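Local coordinates for Iron(3+)-hydroxamate-binding protein FhuD (Bacillus subtilis subsp. subtilis, PDB 3G9Q) that binds iron(3+)-hydroxamate complexes such as ferrichrome and delivers them to the membrane-bound permease of an ABC transporter that imports iron, at residues Val19-Asp22 with Gly23-Gly26; Asn104-Gln107 with Leu108-Phe111; Ala134-Thr137 with Lys138-Ala142. One frame throughout, in Å; residues are numbered along the deposited sequence.

Interaction 1: Val19-Asp22 with Gly23-Gly26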
ATOM      1  N   VAL A  19      -3.236  -6.578 -16.687  1.00 39.74           N
ATOM      2  CA  VAL A  19      -2.220  -6.266 -15.692  1.00 43.54           C
ATOM      3  C   VAL A  19      -1.902  -7.483 -14.843  1.00 47.00           C
ATOM      4  O   VAL A  19      -2.724  -7.907 -14.044  1.00 53.74           O
ATOM      5  CB  VAL A  19      -2.708  -5.130 -14.767  1.00 50.60           C
ATOM      6  CG1 VAL A  19      -1.627  -4.754 -13.780  1.00 58.11           C
ATOM      7  CG2 VAL A  19      -3.117  -3.931 -15.598  1.00 53.03           C
HETATM    8  N   MSE A  20      -0.717  -8.054 -15.010  1.00 55.93           N
HETATM    9  CA  MSE A  20      -0.363  -9.226 -14.217  1.00 63.93           C
HETATM   10  C   MSE A  20       0.338  -8.872 -12.900  1.00 59.26           C
HETATM   11  O   MSE A  20       0.553  -9.735 -12.041  1.00 60.47           O
HETATM   12  CB  MSE A  20       0.470 -10.199 -15.062  1.00 70.23           C
HETATM   13  CG  MSE A  20      -0.388 -11.106 -15.959  1.00 74.78           C
HETATM   14 SE   MSE A  20       0.532 -11.815 -17.532  1.00 94.42          SE
HETATM   15  CE  MSE A  20       1.310 -13.438 -16.788  1.00 93.08           C
ATOM     16  N   ALA A  21       0.671  -7.594 -12.734  1.00 55.08           N
ATOM     17  CA  ALA A  21       1.309  -7.109 -11.508  1.00 62.68           C
ATOM     18  C   ALA A  21       0.235  -6.468 -10.629  1.00 65.21           C
ATOM     19  O   ALA A  21      -0.027  -5.275 -10.743  1.00 69.49           O
ATOM     20  CB  ALA A  21       2.383  -6.080 -11.849  1.00 55.89           C
ATOM     21  N   ASP A  22      -0.386  -7.261  -9.761  1.00 67.68           N
ATOM     22  CA  ASP A  22      -1.451  -6.773  -8.870  1.00 69.10           C
ATOM     23  C   ASP A  22      -1.269  -5.349  -8.346  1.00 63.68           C
ATOM     24  O   ASP A  22      -2.206  -4.556  -8.356  1.00 61.32           O
ATOM     25  CB  ASP A  22      -1.592  -7.716  -7.671  1.00 66.21           C
ATOM     26  CG  ASP A  22      -0.253  -8.243  -7.199  1.00 61.42           C
ATOM     27  OD1 ASP A  22       0.389  -8.969  -7.989  1.00 77.35           O
ATOM     28  OD2 ASP A  22       0.156  -7.941  -6.060  1.00 45.23           O
ATOM     29  N   GLY A  23      -0.059  -5.041  -7.886  1.00 56.98           N
ATOM     30  CA  GLY A  23       0.233  -3.731  -7.332  1.00 49.20           C
ATOM     31  C   GLY A  23       0.097  -2.507  -8.224  1.00 51.62           C
ATOM     32  O   GLY A  23       0.275  -1.382  -7.738  1.00 51.79           O
ATOM     33  N   TYR A  24      -0.209  -2.701  -9.507  1.00 42.28           N
ATOM     34  CA  TYR A  24      -0.362  -1.575 -10.430  1.00 40.94           C
ATOM     35  C   TYR A  24      -1.794  -1.364 -10.924  1.00 43.31           C
ATOM     36  O   TYR A  24      -2.101  -0.318 -11.508  1.00 45.64           O
ATOM     37  CB  TYR A  24       0.584  -1.722 -11.636  1.00 35.15           C
ATOM     38  CG  TYR A  24       2.049  -1.690 -11.253  1.00 45.74           C
ATOM     39  CD1 TYR A  24       2.495  -0.854 -10.216  1.00 53.03           C
ATOM     40  CD2 TYR A  24       2.986  -2.488 -11.903  1.00 35.15           C
ATOM     41  CE1 TYR A  24       3.829  -0.815  -9.827  1.00 46.68           C
ATOM     42  CE2 TYR A  24       4.323  -2.456 -11.528  1.00 55.60           C
ATOM     43  CZ  TYR A  24       4.741  -1.620 -10.486  1.00 56.91           C
ATOM     44  OH  TYR A  24       6.062  -1.603 -10.092  1.00 53.24           O
ATOM     45  N   TYR A  25      -2.672  -2.340 -10.682  1.00 41.75           N
ATOM     46  CA  TYR A  25      -4.072  -2.242 -11.114  1.00 36.65           C
ATOM     47  C   TYR A  25      -4.689  -0.877 -10.806  1.00 38.72           C
ATOM     48  O   TYR A  25      -5.271  -0.241 -11.690  1.00 38.25           O
ATOM     49  CB  TYR A  25      -4.922  -3.348 -10.472  1.00 32.47           C
ATOM     50  CG  TYR A  25      -6.393  -3.191 -10.752  1.00 26.28           C
ATOM     51  CD1 TYR A  25      -6.925  -3.464 -12.017  1.00 39.02           C
ATOM     52  CD2 TYR A  25      -7.234  -2.679  -9.789  1.00 19.81           C
ATOM     53  CE1 TYR A  25      -8.271  -3.219 -12.311  1.00 35.39           C
ATOM     54  CE2 TYR A  25      -8.559  -2.432 -10.060  1.00 40.39           C
ATOM     55  CZ  TYR A  25      -9.083  -2.698 -11.320  1.00 41.34           C
ATOM     56  OH  TYR A  25     -10.426  -2.436 -11.553  1.00 48.42           O
ATOM     57  N   GLY A  26      -4.557  -0.437  -9.552  1.00 33.82           N
ATOM     58  CA  GLY A  26      -5.095   0.854  -9.148  1.00 35.53           C
ATOM     59  C   GLY A  26      -4.549   2.058  -9.914  1.00 37.36           C
ATOM     60  O   GLY A  26      -5.202   3.102  -9.971  1.00 32.48           O
TER
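Gly-23 follows Asp-22 in a tight bend, and its N lies near Ala-21 O without bonding to it. Asp-22 keeps its carboxylate beside the bend, where its side chain touches Pro-39, Asn-41 and Phe-252 in neighbouring loops. Tyr-24 closes the first turn: its N donates to Ala-21 O at 2.9 Å, a fairly straight bond (161°) whose donor is tilted 27° from the carbonyl plane. Its ring runs beside Ala-21, with Tyr-24 CD2 3.6 Å from the Ala-21 methyl CB, and a residue this small lets the ring settle obliquely against it. The phenol OH is hydrogen-bonded to Trp-78 NE1. Val-19 supplies apolar cover from the strand end, its CG1, anti to the backbone N (chi1 -177°), lying 4.3 Å from Tyr-24 CB. These residues join strand 17-19 to helix 25-31 in a beta-alpha-beta crossover, since the chain returns to the same parallel sheet as the adjacent strand 35-37. Tyr-25 makes the next i to i+3 bond, N to Asp-22 O at 3.2 Å, approaching from above that carbonyl plane, and Tyr-25 CB lies 3.6 Å from the same Asp-22 O.

Interaction 2: Asn104-Gln107 with Leu108-Phe111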
ATOM      1  N   ASN A 104       6.873   6.315  -6.515  1.00 75.94           N
ATOM      2  CA  ASN A 104       5.506   5.896  -6.234  1.00 71.12           C
ATOM      3  C   ASN A 104       4.546   6.846  -6.937  1.00 63.43           C
ATOM      4  O   ASN A 104       3.590   6.422  -7.582  1.00 48.09           O
ATOM      5  CB  ASN A 104       5.255   5.912  -4.724  1.00 71.53           C
ATOM      6  CG  ASN A 104       3.872   5.431  -4.364  1.00 72.12           C
ATOM      7  OD1 ASN A 104       3.278   4.636  -5.087  1.00 75.90           O
ATOM      8  ND2 ASN A 104       3.356   5.895  -3.234  1.00 67.32           N
ATOM      9  N   ILE A 105       4.806   8.139  -6.788  1.00 65.13           N
ATOM     10  CA  ILE A 105       4.006   9.155  -7.446  1.00 65.40           C
ATOM     11  C   ILE A 105       4.656   9.293  -8.814  1.00 67.29           C
ATOM     12  O   ILE A 105       4.050   9.811  -9.751  1.00 73.90           O
ATOM     13  CB  ILE A 105       4.072  10.506  -6.696  1.00 73.24           C
ATOM     14  CG1 ILE A 105       3.202  10.452  -5.435  1.00 69.68           C
ATOM     15  CG2 ILE A 105       3.613  11.634  -7.608  1.00 80.49           C
ATOM     16  CD1 ILE A 105       3.458  11.571  -4.428  1.00 68.23           C
ATOM     17  N   GLU A 106       5.898   8.817  -8.916  1.00 65.55           N
ATOM     18  CA  GLU A 106       6.646   8.857 -10.172  1.00 63.44           C
ATOM     19  C   GLU A 106       6.138   7.716 -11.049  1.00 63.79           C
ATOM     20  O   GLU A 106       5.969   7.879 -12.259  1.00 64.82           O
ATOM     21  CB  GLU A 106       8.152   8.691  -9.916  1.00 69.22           C
ATOM     22  CG  GLU A 106       8.741   9.633  -8.845  1.00 93.23           C
ATOM     23  CD  GLU A 106       8.659  11.133  -9.177  1.00101.64           C
ATOM     24  OE1 GLU A 106       8.897  11.948  -8.249  1.00 83.01           O
ATOM     25  OE2 GLU A 106       8.375  11.495 -10.346  1.00106.87           O
ATOM     26  N   GLN A 107       5.886   6.568 -10.416  1.00 63.28           N
ATOM     27  CA  GLN A 107       5.375   5.370 -11.088  1.00 54.33           C
ATOM     28  C   GLN A 107       4.044   5.661 -11.774  1.00 54.90           C
ATOM     29  O   GLN A 107       3.691   5.003 -12.753  1.00 52.72           O
ATOM     30  CB  GLN A 107       5.187   4.242 -10.066  1.00 56.71           C
ATOM     31  CG  GLN A 107       4.801   2.887 -10.648  1.00 43.23           C
ATOM     32  CD  GLN A 107       5.809   2.365 -11.647  1.00 48.39           C
ATOM     33  OE1 GLN A 107       5.878   2.839 -12.773  1.00 50.93           O
ATOM     34  NE2 GLN A 107       6.600   1.387 -11.235  1.00 49.35           N
ATOM     35  N   LEU A 108       3.309   6.641 -11.246  1.00 55.24           N
ATOM     36  CA  LEU A 108       2.014   7.048 -11.805  1.00 47.58           C
ATOM     37  C   LEU A 108       2.212   7.961 -13.014  1.00 52.22           C
ATOM     38  O   LEU A 108       1.412   7.974 -13.954  1.00 40.15           O
ATOM     39  CB  LEU A 108       1.184   7.798 -10.753  1.00 41.47           C
ATOM     40  CG  LEU A 108      -0.061   8.537 -11.271  1.00 33.40           C
ATOM     41  CD1 LEU A 108      -1.061   7.544 -11.805  1.00 34.90           C
ATOM     42  CD2 LEU A 108      -0.673   9.358 -10.162  1.00 32.69           C
ATOM     43  N   LYS A 109       3.289   8.736 -12.976  1.00 54.89           N
ATOM     44  CA  LYS A 109       3.583   9.647 -14.057  1.00 51.10           C
ATOM     45  C   LYS A 109       4.271   8.879 -15.175  1.00 46.72           C
ATOM     46  O   LYS A 109       4.292   9.326 -16.310  1.00 60.48           O
ATOM     47  CB  LYS A 109       4.446  10.809 -13.541  1.00 59.25           C
ATOM     48  CG  LYS A 109       3.823  11.544 -12.355  1.00 58.77           C
ATOM     49  CD  LYS A 109       3.883  13.066 -12.487  1.00 75.96           C
ATOM     50  CE  LYS A 109       5.291  13.618 -12.325  1.00 80.28           C
ATOM     51  NZ  LYS A 109       5.327  15.099 -12.562  1.00 83.04           N
ATOM     52  N   GLU A 110       4.835   7.721 -14.856  1.00 51.94           N
ATOM     53  CA  GLU A 110       5.488   6.906 -15.878  1.00 56.84           C
ATOM     54  C   GLU A 110       4.386   6.278 -16.720  1.00 56.63           C
ATOM     55  O   GLU A 110       4.446   6.296 -17.946  1.00 63.90           O
ATOM     56  CB  GLU A 110       6.326   5.796 -15.238  1.00 64.84           C
ATOM     57  CG  GLU A 110       7.118   4.940 -16.224  1.00 72.69           C
ATOM     58  CD  GLU A 110       7.709   3.679 -15.582  1.00 90.68           C
ATOM     59  OE1 GLU A 110       6.934   2.746 -15.267  1.00 94.87           O
ATOM     60  OE2 GLU A 110       8.947   3.621 -15.392  1.00 91.07           O
ATOM     61  N   PHE A 111       3.378   5.731 -16.045  1.00 50.31           N
ATOM     62  CA  PHE A 111       2.247   5.087 -16.706  1.00 44.48           C
ATOM     63  C   PHE A 111       1.381   6.101 -17.437  1.00 43.72           C
ATOM     64  O   PHE A 111       0.843   5.800 -18.495  1.00 42.74           O
ATOM     65  CB  PHE A 111       1.385   4.339 -15.684  1.00 48.91           C
ATOM     66  CG  PHE A 111       2.004   3.064 -15.163  1.00 39.19           C
ATOM     67  CD1 PHE A 111       1.757   2.649 -13.862  1.00 42.61           C
ATOM     68  CD2 PHE A 111       2.804   2.264 -15.975  1.00 43.66           C
ATOM     69  CE1 PHE A 111       2.297   1.464 -13.382  1.00 48.62           C
ATOM     70  CE2 PHE A 111       3.345   1.074 -15.497  1.00 39.37           C
ATOM     71  CZ  PHE A 111       3.090   0.678 -14.204  1.00 44.19           C
TER
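Glu-106 O accepts the main hydrogen bond of this contact, from Glu-110 N at 2.8 Å, with the donor nearly along the C=O axis. The same oxygen takes a second, weak bond from Lys-109 N, and weak bonds also run from Lys-109 N to Ile-105 O and from Phe-111 N to Gln-107 O (3.4 Å). Such overlapping i to i+3 and i to i+4 bonds belong to the opening turns of helix 106-115, which is amphipathic: Leu-108 and Phe-111 face the protein, Glu-106 and Lys-109 the solvent. One turn apart on the buried side, Gln-107 bends back over Phe-111. Its CG is anti to the backbone N and the chain folds at chi2 (58°), which brings the end of the amide over the rim of one face of the ring, the two planes only 13° apart. Gln-107 CG lies 4.0 Å from Phe-111 CE1, and Gln-107 CD 4.1 Å from Phe-111 CZ. The ring also meets Tyr-24 edge-to-face and touches Phe-28, Leu-31 and Val-97, a setting suited to a large flat hydrocarbon. With an alanine in place of Phe-111, the Gln-107 amide is likely to lose the ring it lies against, and Tyr-24 one of its aromatic partners. On the exposed side, Glu-106 OE2 reaches Lys-109 CE at 4.2 Å, while Lys-109 NZ stays 5.2 Å from that oxygen.

Interaction 3: Ala134-Thr137 with Lys138-Ala142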
ATOM      1  N   ALA A 134      -4.832  18.554   4.145  1.00 46.89           N
ATOM      2  CA  ALA A 134      -5.997  18.676   5.021  1.00 44.82           C
ATOM      3  C   ALA A 134      -5.905  17.767   6.247  1.00 50.80           C
ATOM      4  O   ALA A 134      -6.104  18.208   7.392  1.00 45.67           O
ATOM      5  CB  ALA A 134      -7.251  18.364   4.241  1.00 37.30           C
ATOM      6  N   ALA A 135      -5.608  16.495   5.990  1.00 48.34           N
ATOM      7  CA  ALA A 135      -5.477  15.497   7.042  1.00 48.30           C
ATOM      8  C   ALA A 135      -4.264  15.805   7.930  1.00 44.45           C
ATOM      9  O   ALA A 135      -4.324  15.670   9.152  1.00 23.45           O
ATOM     10  CB  ALA A 135      -5.351  14.089   6.420  1.00 37.72           C
ATOM     11  N   LYS A 136      -3.162  16.216   7.312  1.00 40.99           N
ATOM     12  CA  LYS A 136      -1.960  16.542   8.071  1.00 39.12           C
ATOM     13  C   LYS A 136      -2.298  17.533   9.173  1.00 37.88           C
ATOM     14  O   LYS A 136      -1.934  17.329  10.328  1.00 40.21           O
ATOM     15  CB  LYS A 136      -0.901  17.142   7.155  1.00 35.01           C
ATOM     16  CG  LYS A 136       0.439  17.373   7.789  1.00 20.66           C
ATOM     17  CD  LYS A 136       1.423  17.862   6.725  1.00 34.58           C
ATOM     18  CE  LYS A 136       2.867  17.740   7.202  1.00 30.79           C
ATOM     19  NZ  LYS A 136       2.978  18.261   8.585  1.00 24.00           N
ATOM     20  N   THR A 137      -3.014  18.594   8.815  1.00 39.54           N
ATOM     21  CA  THR A 137      -3.399  19.631   9.772  1.00 44.84           C
ATOM     22  C   THR A 137      -4.484  19.162  10.738  1.00 40.66           C
ATOM     23  O   THR A 137      -4.503  19.556  11.903  1.00 39.22           O
ATOM     24  CB  THR A 137      -3.892  20.903   9.033  1.00 54.06           C
ATOM     25  OG1 THR A 137      -2.901  21.324   8.083  1.00 61.49           O
ATOM     26  CG2 THR A 137      -4.131  22.037  10.021  1.00 56.19           C
ATOM     27  N   LYS A 138      -5.384  18.314  10.254  1.00 39.26           N
ATOM     28  CA  LYS A 138      -6.463  17.790  11.089  1.00 41.96           C
ATOM     29  C   LYS A 138      -5.918  16.852  12.167  1.00 44.75           C
ATOM     30  O   LYS A 138      -6.388  16.862  13.303  1.00 45.58           O
ATOM     31  CB  LYS A 138      -7.472  17.053  10.218  1.00 39.81           C
ATOM     32  CG  LYS A 138      -8.840  16.927  10.837  1.00 31.64           C
ATOM     33  CD  LYS A 138      -9.089  15.509  11.289  1.00 46.46           C
ATOM     34  CE  LYS A 138     -10.550  15.112  11.069  1.00 39.98           C
ATOM     35  NZ  LYS A 138     -10.893  15.029   9.625  1.00 29.52           N
ATOM     36  N   ILE A 139      -4.915  16.057  11.791  1.00 52.83           N
ATOM     37  CA  ILE A 139      -4.274  15.098  12.686  1.00 48.44           C
ATOM     38  C   ILE A 139      -3.345  15.805  13.684  1.00 46.92           C
ATOM     39  O   ILE A 139      -3.488  15.601  14.879  1.00 52.20           O
ATOM     40  CB  ILE A 139      -3.447  14.016  11.886  1.00 48.56           C
ATOM     41  CG1 ILE A 139      -4.276  13.407  10.753  1.00 49.91           C
ATOM     42  CG2 ILE A 139      -3.031  12.867  12.801  1.00 47.48           C
ATOM     43  CD1 ILE A 139      -5.630  12.745  11.133  1.00 48.48           C
ATOM     44  N   LYS A 140      -2.399  16.624  13.215  1.00 53.32           N
ATOM     45  CA  LYS A 140      -1.474  17.321  14.133  1.00 58.92           C
ATOM     46  C   LYS A 140      -2.248  18.038  15.241  1.00 64.63           C
ATOM     47  O   LYS A 140      -1.747  18.222  16.347  1.00 68.93           O
ATOM     48  CB  LYS A 140      -0.598  18.351  13.388  1.00 57.63           C
ATOM     49  CG  LYS A 140       0.359  17.764  12.328  1.00 70.18           C
ATOM     50  CD  LYS A 140       1.619  17.128  12.911  1.00 65.32           C
ATOM     51  CE  LYS A 140       2.746  18.143  13.064  1.00 68.64           C
ATOM     52  NZ  LYS A 140       2.375  19.297  13.929  1.00 60.41           N
ATOM     53  N   LYS A 141      -3.476  18.436  14.934  1.00 65.66           N
ATOM     54  CA  LYS A 141      -4.310  19.116  15.905  1.00 59.26           C
ATOM     55  C   LYS A 141      -4.792  18.127  16.972  1.00 55.42           C
ATOM     56  O   LYS A 141      -4.786  18.434  18.162  1.00 56.68           O
ATOM     57  CB  LYS A 141      -5.486  19.764  15.179  1.00 61.78           C
ATOM     58  CG  LYS A 141      -6.269  20.772  15.996  1.00 70.52           C
ATOM     59  CD  LYS A 141      -7.435  21.326  15.184  1.00 83.74           C
ATOM     60  CE  LYS A 141      -8.394  20.208  14.755  1.00 92.69           C
ATOM     61  NZ  LYS A 141      -9.601  20.712  14.025  1.00 96.96           N
ATOM     62  N   ALA A 142      -5.187  16.933  16.544  1.00 56.66           N
ATOM     63  CA  ALA A 142      -5.673  15.902  17.454  1.00 53.75           C
ATOM     64  C   ALA A 142      -4.593  15.104  18.207  1.00 59.05           C
ATOM     65  O   ALA A 142      -4.874  14.610  19.298  1.00 64.80           O
ATOM     66  CB  ALA A 142      -6.583  14.933  16.699  1.00 33.67           C
TER
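Lys-140 sits one turn beyond Lys-136, and its backbone N donates a straight hydrogen bond (170°) to Lys-136 O at 3.0 Å. From this hydrogen bond the Lys-140 side chain can be followed outward. Lys-140 CB lies 3.5 Å from Lys-136 O. Turned beside its own backbone N (chi1 -63°), Lys-140 CG is 3.1 Å from Lys-136 O, and Lys-140 CD, already leaving, is 4.4 Å from it. Lys-140 CE then comes 4.5 Å from Lys-136 NZ, at the margin of contact, and Lys-140 NZ ends 5.5 Å from that ammonium group. Lys-136 reaches this point on a chain that is extended up to its last torsion. The contact lies near the end of helix 118-143, the long helix that spans the two lobes, a hallmark of this family of siderophore-binding proteins. Further main-chain bonds continue the helical repeat: Lys-138 N to Ala-134 O at 3.0 Å, a less certain one from Ile-139 N to Ala-135 O, and a weak one from Lys-141 N to Thr-137 O. Thr-137 turns its OG1 back to Ala-133 O, so its hydroxyl is satisfied within the helix. On the inner side, Ala-135 and Ile-139 pack against Thr-266 of helix 255-270, a small residue and a branched one suited to a close helix-helix seam. The outer side is rich in lysine. The ammonium groups of Lys-136 and Lys-140 would tend to repel each other, a repulsion that solvent probably screens, whereas positive charge near the carboxyl end of a helix is likely to be favourable to its dipole.

Interactions 1 and 2 belong to one lobe and touch: the Tyr-24 ring meets Phe-111, so the bend that leads into helix 25-31 and the opening of helix 106-115 share an aromatic core. Interaction 3 stands apart, about 20 Å from interaction 1 and 13 Å from interaction 2 between nearest atoms, although its helix 118-143 directly follows helix 106-115 in the chain. Interaction 1 is buried and rests on two backbone turn bonds donated by the N atoms of Tyr-24 and Tyr-25; interaction 2 is partly buried, combining a glutamine side chain packed on a phenylalanine inside with charged residues outside; interaction 3 is mostly at the surface, a regular helix with lysines toward solvent and a narrow apolar strip toward helix 255-270.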